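Local structure of 3,4-dihydroxy-2-butanone 4-phosphate synthase (Acinetobacter baumannii, 6MNZ) at residues E7-D12 with K17-M22; L33-T38 with P42-F47. The protein probably catalyses the conversion of D-ribulose 5-phosphate to formate and 3,4-dihydroxy-2-butanone 4-phosphate, a step in riboflavin biosynthesis, using magnesium or manganese. All coordinates share one frame; numbering follows the deposited sequence.

Contact 1: residues E7-D12 with K17-M22; sequences EELVAD and KMVILM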
loop_
_atom_site.group_PDB
_atom_site.type_symbol
_atom_site.label_atom_id
_atom_site.label_comp_id
_atom_site.label_asym_id
_atom_site.label_seq_id
_atom_site.Cartn_x
_atom_site.Cartn_y
_atom_site.Cartn_z
ATOM N N GLU A 7 -0.925 -29.302 -19.343
ATOM C CA GLU A 7 -0.065 -29.453 -20.511
ATOM C C GLU A 7 -0.875 -29.487 -21.801
ATOM O O GLU A 7 -0.431 -28.948 -22.822
ATOM C CB GLU A 7 0.781 -30.720 -20.382
ATOM C CG GLU A 7 1.783 -30.681 -19.240
ATOM C CD GLU A 7 1.275 -31.380 -17.994
ATOM O OE1 GLU A 7 1.895 -32.383 -17.584
ATOM O OE2 GLU A 7 0.337 -30.853 -17.357
ATOM N N GLU A 8 -2.093 -30.031 -21.756
ATOM C CA GLU A 8 -2.983 -29.937 -22.908
ATOM C C GLU A 8 -3.478 -28.510 -23.102
ATOM O O GLU A 8 -3.669 -28.064 -24.239
ATOM C CB GLU A 8 -4.166 -30.888 -22.740
ATOM C CG GLU A 8 -3.781 -32.352 -22.626
ATOM C CD GLU A 8 -4.930 -33.217 -22.146
ATOM O OE1 GLU A 8 -5.579 -32.845 -21.145
ATOM O OE2 GLU A 8 -5.238 -34.221 -22.822
ATOM N N LEU A 9 -3.816 -27.829 -22.006
ATOM C CA LEU A 9 -4.242 -26.438 -22.100
ATOM C C LEU A 9 -3.194 -25.586 -22.806
ATOM O O LEU A 9 -3.525 -24.809 -23.711
ATOM C CB LEU A 9 -4.530 -25.887 -20.705
ATOM C CG LEU A 9 -5.502 -26.710 -19.856
ATOM C CD1 LEU A 9 -5.645 -26.103 -18.468
ATOM C CD2 LEU A 9 -6.855 -26.821 -20.538
ATOM N N VAL A 10 -1.917 -25.793 -22.484
ATOM C CA VAL A 10 -0.852 -25.094 -23.196
ATOM C C VAL A 10 -0.818 -25.523 -24.659
ATOM O O VAL A 10 -0.552 -24.712 -25.551
ATOM C CB VAL A 10 0.504 -25.333 -22.508
ATOM C CG1 VAL A 10 1.618 -24.627 -23.263
ATOM C CG2 VAL A 10 0.462 -24.864 -21.061
ATOM N N ALA A 11 -1.116 -26.797 -24.932
ATOM C CA ALA A 11 -0.963 -27.312 -26.288
ATOM C C ALA A 11 -2.065 -26.795 -27.203
ATOM O O ALA A 11 -1.819 -26.502 -28.379
ATOM C CB ALA A 11 -0.956 -28.840 -26.269
ATOM N N ASP A 12 -3.287 -26.670 -26.681
ATOM C CA ASP A 12 -4.380 -26.130 -27.481
ATOM C C ASP A 12 -4.161 -24.656 -27.790
ATOM O O ASP A 12 -4.397 -24.211 -28.919
ATOM C CB ASP A 12 -5.707 -26.334 -26.754
ATOM C CG ASP A 12 -6.307 -27.698 -27.018
ATOM O OD1 ASP A 12 -7.529 -27.855 -26.823
ATOM O OD2 ASP A 12 -5.583 -28.573 -27.538
ATOM N N LYS A 17 -6.554 -23.002 -30.682
ATOM C CA LYS A 17 -7.911 -23.235 -30.217
ATOM C C LYS A 17 -8.172 -22.424 -28.949
ATOM O O LYS A 17 -7.293 -21.732 -28.428
ATOM C CB LYS A 17 -8.145 -24.723 -29.966
ATOM C CG LYS A 17 -7.863 -25.619 -31.160
ATOM C CD LYS A 17 -7.505 -27.024 -30.706
ATOM C CE LYS A 17 -7.187 -27.935 -31.878
ATOM N NZ LYS A 17 -6.941 -29.336 -31.429
ATOM N N MET A 18 -9.397 -22.511 -28.443
ATOM C CA MET A 18 -9.746 -21.886 -27.178
ATOM C C MET A 18 -9.604 -22.878 -26.029
ATOM O O MET A 18 -9.594 -24.097 -26.217
ATOM C CB MET A 18 -11.176 -21.346 -27.218
ATOM C CG MET A 18 -11.441 -20.379 -28.356
ATOM S SD MET A 18 -13.034 -19.554 -28.202
ATOM C CE MET A 18 -13.010 -18.510 -29.656
ATOM N N VAL A 19 -9.529 -22.331 -24.817
ATOM C CA VAL A 19 -9.545 -23.123 -23.595
ATOM C C VAL A 19 -10.261 -22.310 -22.530
ATOM O O VAL A 19 -10.270 -21.077 -22.573
ATOM C CB VAL A 19 -8.121 -23.513 -23.132
ATOM C CG1 VAL A 19 -7.440 -24.396 -24.172
ATOM C CG2 VAL A 19 -7.290 -22.270 -22.852
ATOM N N ILE A 20 -10.982 -23.004 -21.657
ATOM C CA ILE A 20 -11.698 -22.362 -20.562
ATOM C C ILE A 20 -10.813 -22.387 -19.325
ATOM O O ILE A 20 -10.193 -23.409 -19.011
ATOM C CB ILE A 20 -13.040 -23.063 -20.294
ATOM C CG1 ILE A 20 -13.950 -22.954 -21.515
ATOM C CG2 ILE A 20 -13.721 -22.457 -19.077
ATOM C CD1 ILE A 20 -15.155 -23.862 -21.460
ATOM N N LEU A 21 -10.700 -21.239 -18.662
ATOM C CA LEU A 21 -9.898 -21.101 -17.452
ATOM C C LEU A 21 -10.790 -20.570 -16.340
ATOM O O LEU A 21 -11.377 -19.491 -16.470
ATOM C CB LEU A 21 -8.708 -20.167 -17.679
ATOM C CG LEU A 21 -7.374 -20.844 -18.005
ATOM C CD1 LEU A 21 -6.328 -19.804 -18.379
ATOM C CD2 LEU A 21 -6.884 -21.693 -16.839
ATOM N N MET A 22 -10.830 -21.292 -15.226
ATOM C CA MET A 22 -11.526 -20.846 -14.032
ATOM C C MET A 22 -10.518 -20.304 -13.029
ATOM O O MET A 22 -9.447 -20.886 -12.834
ATOM C CB MET A 22 -12.319 -21.989 -13.398
ATOM C CG MET A 22 -13.398 -22.563 -14.291
ATOM S SD MET A 22 -14.348 -23.866 -13.479
ATOM C CE MET A 22 -13.382 -25.307 -13.911
HETATM O O HOH W 1 -9.684 -26.856 -25.834
#
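Asp12 and Lys17 turn CG the same way, beside the backbone N and opposite the carbonyl carbon (chi1 -85° and -56°), which brings the lysine chain across the carboxylate. Lys17 then runs out extended, and its methylene CD lies 3.9 Å from Asp12 CG. The charged ends do not close on each other; Asp12 OD2 and Lys17 NZ remain 4.2 Å apart, too far for a salt bridge. The firmer tie is in the backbone, where Lys17 N donates to Asp12 O over 3.0 Å. At the other carboxylate oxygen a water lies 2.6 Å from Asp12 OD1 and 2.8 Å from Met18 O, close enough to bridge them, and it may link the buried acid to the main chain leading into the strand. Lys188 forms a weak, long ion pair with OD1, which would probably favour the charged carboxylate. Next to this polar end, Val19 turns CG1 to the helix, 3.7 Å from Asp12 CB and 4.0 Å from Leu9 O. Leu9, one turn earlier, has CD2 4.4 Å from Val19 CB, a loose apolar contact. Leu150 of helix 143-153 also packs on Val19, so the valine sits among two helices and its own sheet. The arrangement is an N-terminal helix-turn-strand unit, in which helix 6-15 folds back against strand 19-22 on one face of the mixed alpha/beta sheet of the DHBP synthase fold.

Contact 2: residues L33-T38 with P42-F47; sequences LVIAAT and PEDINF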
loop_
_atom_site.group_PDB
_atom_site.type_symbol
_atom_site.label_atom_id
_atom_site.label_comp_id
_atom_site.label_asym_id
_atom_site.label_seq_id
_atom_site.Cartn_x
_atom_site.Cartn_y
_atom_site.Cartn_z
ATOM N N LEU A 33 -13.338 -18.265 -21.800
ATOM C CA LEU A 33 -12.629 -18.641 -23.014
ATOM C C LEU A 33 -11.317 -17.873 -23.102
ATOM O O LEU A 33 -11.215 -16.739 -22.629
ATOM C CB LEU A 33 -13.485 -18.357 -24.247
ATOM C CG LEU A 33 -14.822 -19.089 -24.368
ATOM C CD1 LEU A 33 -15.628 -18.495 -25.517
ATOM C CD2 LEU A 33 -14.618 -20.583 -24.569
ATOM N N VAL A 34 -10.269 -18.568 -23.538
ATOM C CA VAL A 34 -8.919 -18.016 -23.590
ATOM C C VAL A 34 -8.261 -18.537 -24.857
ATOM O O VAL A 34 -8.293 -19.745 -25.121
ATOM C CB VAL A 34 -8.077 -18.397 -22.361
ATOM C CG1 VAL A 34 -6.735 -17.666 -22.380
ATOM C CG2 VAL A 34 -8.837 -18.096 -21.082
ATOM N N ILE A 35 -7.797 -17.623 -25.705
ATOM C CA ILE A 35 -7.102 -17.978 -26.935
ATOM C C ILE A 35 -5.874 -17.090 -27.069
ATOM O O ILE A 35 -5.869 -15.936 -26.633
ATOM C CB ILE A 35 -8.022 -17.837 -28.169
ATOM C CG1 ILE A 35 -7.283 -18.255 -29.440
ATOM C CG2 ILE A 35 -8.538 -16.406 -28.292
ATOM C CD1 ILE A 35 -8.181 -18.348 -30.658
ATOM N N ALA A 36 -4.832 -17.633 -27.692
ATOM C CA ALA A 36 -3.637 -16.848 -27.967
ATOM C C ALA A 36 -3.982 -15.678 -28.877
ATOM O O ALA A 36 -4.468 -15.874 -29.996
ATOM C CB ALA A 36 -2.559 -17.721 -28.607
ATOM N N ALA A 37 -3.745 -14.458 -28.387
ATOM C CA ALA A 37 -4.051 -13.268 -29.170
ATOM C C ALA A 37 -3.393 -13.314 -30.541
ATOM O O ALA A 37 -3.978 -12.850 -31.525
ATOM C CB ALA A 37 -3.602 -12.018 -28.410
ATOM N N THR A 38 -2.253 -13.996 -30.652
ATOM C CA THR A 38 -1.554 -14.064 -31.929
ATOM C C THR A 38 -2.305 -14.924 -32.938
ATOM O O THR A 38 -2.152 -14.727 -34.149
ATOM C CB THR A 38 -0.141 -14.605 -31.719
ATOM O OG1 THR A 38 0.495 -13.882 -30.658
ATOM C CG2 THR A 38 0.683 -14.466 -32.990
ATOM N N PRO A 42 -11.255 -13.654 -36.880
ATOM C CA PRO A 42 -12.628 -13.133 -36.836
ATOM C C PRO A 42 -13.623 -14.105 -36.222
ATOM O O PRO A 42 -14.356 -13.742 -35.297
ATOM C CB PRO A 42 -12.945 -12.869 -38.313
ATOM C CG PRO A 42 -11.611 -12.534 -38.921
ATOM C CD PRO A 42 -10.550 -13.256 -38.114
ATOM N N GLU A 43 -13.639 -15.349 -36.703
ATOM C CA GLU A 43 -14.606 -16.318 -36.203
ATOM C C GLU A 43 -14.361 -16.682 -34.745
ATOM O O GLU A 43 -15.293 -17.127 -34.068
ATOM C CB GLU A 43 -14.582 -17.586 -37.058
ATOM C CG GLU A 43 -15.782 -17.748 -37.984
ATOM C CD GLU A 43 -17.112 -17.650 -37.255
ATOM O OE1 GLU A 43 -17.859 -16.685 -37.520
ATOM O OE2 GLU A 43 -17.341 -18.447 -36.319
ATOM N N ASP A 44 -13.164 -16.414 -34.221
ATOM C CA ASP A 44 -12.912 -16.653 -32.803
ATOM C C ASP A 44 -13.582 -15.592 -31.938
ATOM O O ASP A 44 -14.272 -15.923 -30.966
ATOM C CB ASP A 44 -11.408 -16.693 -32.537
ATOM C CG ASP A 44 -10.744 -17.915 -33.138
ATOM O OD1 ASP A 44 -11.044 -19.038 -32.683
ATOM O OD2 ASP A 44 -9.869 -17.748 -34.015
ATOM N N ILE A 45 -13.480 -14.322 -32.334
ATOM C CA ILE A 45 -14.191 -13.267 -31.619
ATOM C C ILE A 45 -15.694 -13.494 -31.698
ATOM O O ILE A 45 -16.421 -13.293 -30.718
ATOM C CB ILE A 45 -13.802 -11.884 -32.177
ATOM C CG1 ILE A 45 -12.282 -11.702 -32.164
ATOM C CG2 ILE A 45 -14.475 -10.779 -31.377
ATOM C CD1 ILE A 45 -11.644 -11.898 -30.803
ATOM N N ASN A 46 -16.181 -13.960 -32.852
ATOM C CA ASN A 46 -17.619 -14.146 -33.019
ATOM C C ASN A 46 -18.139 -15.268 -32.131
ATOM O O ASN A 46 -19.235 -15.164 -31.569
ATOM C CB ASN A 46 -17.946 -14.432 -34.484
ATOM C CG ASN A 46 -19.436 -14.565 -34.729
ATOM O OD1 ASN A 46 -19.903 -15.587 -35.232
ATOM N ND2 ASN A 46 -20.194 -13.538 -34.360
ATOM N N PHE A 47 -17.387 -16.367 -32.023
ATOM C CA PHE A 47 -17.751 -17.414 -31.076
ATOM C C PHE A 47 -17.800 -16.874 -29.654
ATOM O O PHE A 47 -18.692 -17.233 -28.875
ATOM C CB PHE A 47 -16.765 -18.578 -31.170
ATOM C CG PHE A 47 -17.076 -19.709 -30.234
ATOM C CD1 PHE A 47 -16.477 -19.779 -28.988
ATOM C CD2 PHE A 47 -17.974 -20.697 -30.595
ATOM C CE1 PHE A 47 -16.832 -20.764 -28.089
ATOM C CE2 PHE A 47 -18.343 -21.675 -29.696
ATOM C CZ PHE A 47 -17.736 -21.736 -28.458
#
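A strand-to-helix connection in the DHBP synthase domain makes this contact: strand 31-36 ends in a short 3-10 segment, and the chain then returns as helix 42-52 to cover the sheet. Two side chains of the strand, Leu33 and Ile35, point at the helix, and each meets one residue of it. Leu33 brings its CD1 methyl to the rim of the Phe47 ring, near the ring plane, 3.6 Å from Phe47 CE1 and 3.8 Å from Phe47 CD1. The methyl therefore abuts the ring edge and does not lie over a face. Phe47 gets there with CG anti to its own backbone N (chi1 -179°), and the two side chains cross at about a right angle. His51 and His185 also meet this ring, their planes inclined to it by about 40° and 75°. Two residues along the strand, Ile35 CD1 presses on the carboxylate of Asp44, with Asp44 CG and Asp44 OD1 each 3.6 Å from it, again at roughly a right angle. Such a methyl cannot satisfy the acid; Asp44 OD2 instead forms a salt bridge with Arg41, just ahead of the helix. Met48, one turn after Asp44, touches both Leu33 and Ile35. Alternate strand residues thus supply an apolar face for the first turns of the following helix, the layered helix-on-sheet packing characteristic of an alpha/beta domain.

Contact 1 and contact 2 follow one another along the chain, their centres 12 Å apart, and meet through neighbouring antiparallel strands 19-22 and 31-36 of one sheet. Val19 N lies 2.9 Å from Val34 O, a probable hydrogen bond between those strands. Met18, whose CB leaves the backbone away from helix 6-15, reaches across to helix 42-52, with Met18 SD 3.5 Å from Phe47 CD1. The strand pair thus has helix 6-15 on one face and helix 42-52 on the other. The side chain of Asp32, predicted to bind substrate, is about 8 Å from that of Val19 and about 6 Å from that of Leu33, itself about 8 Å from that of Glu164, predicted essential for activity.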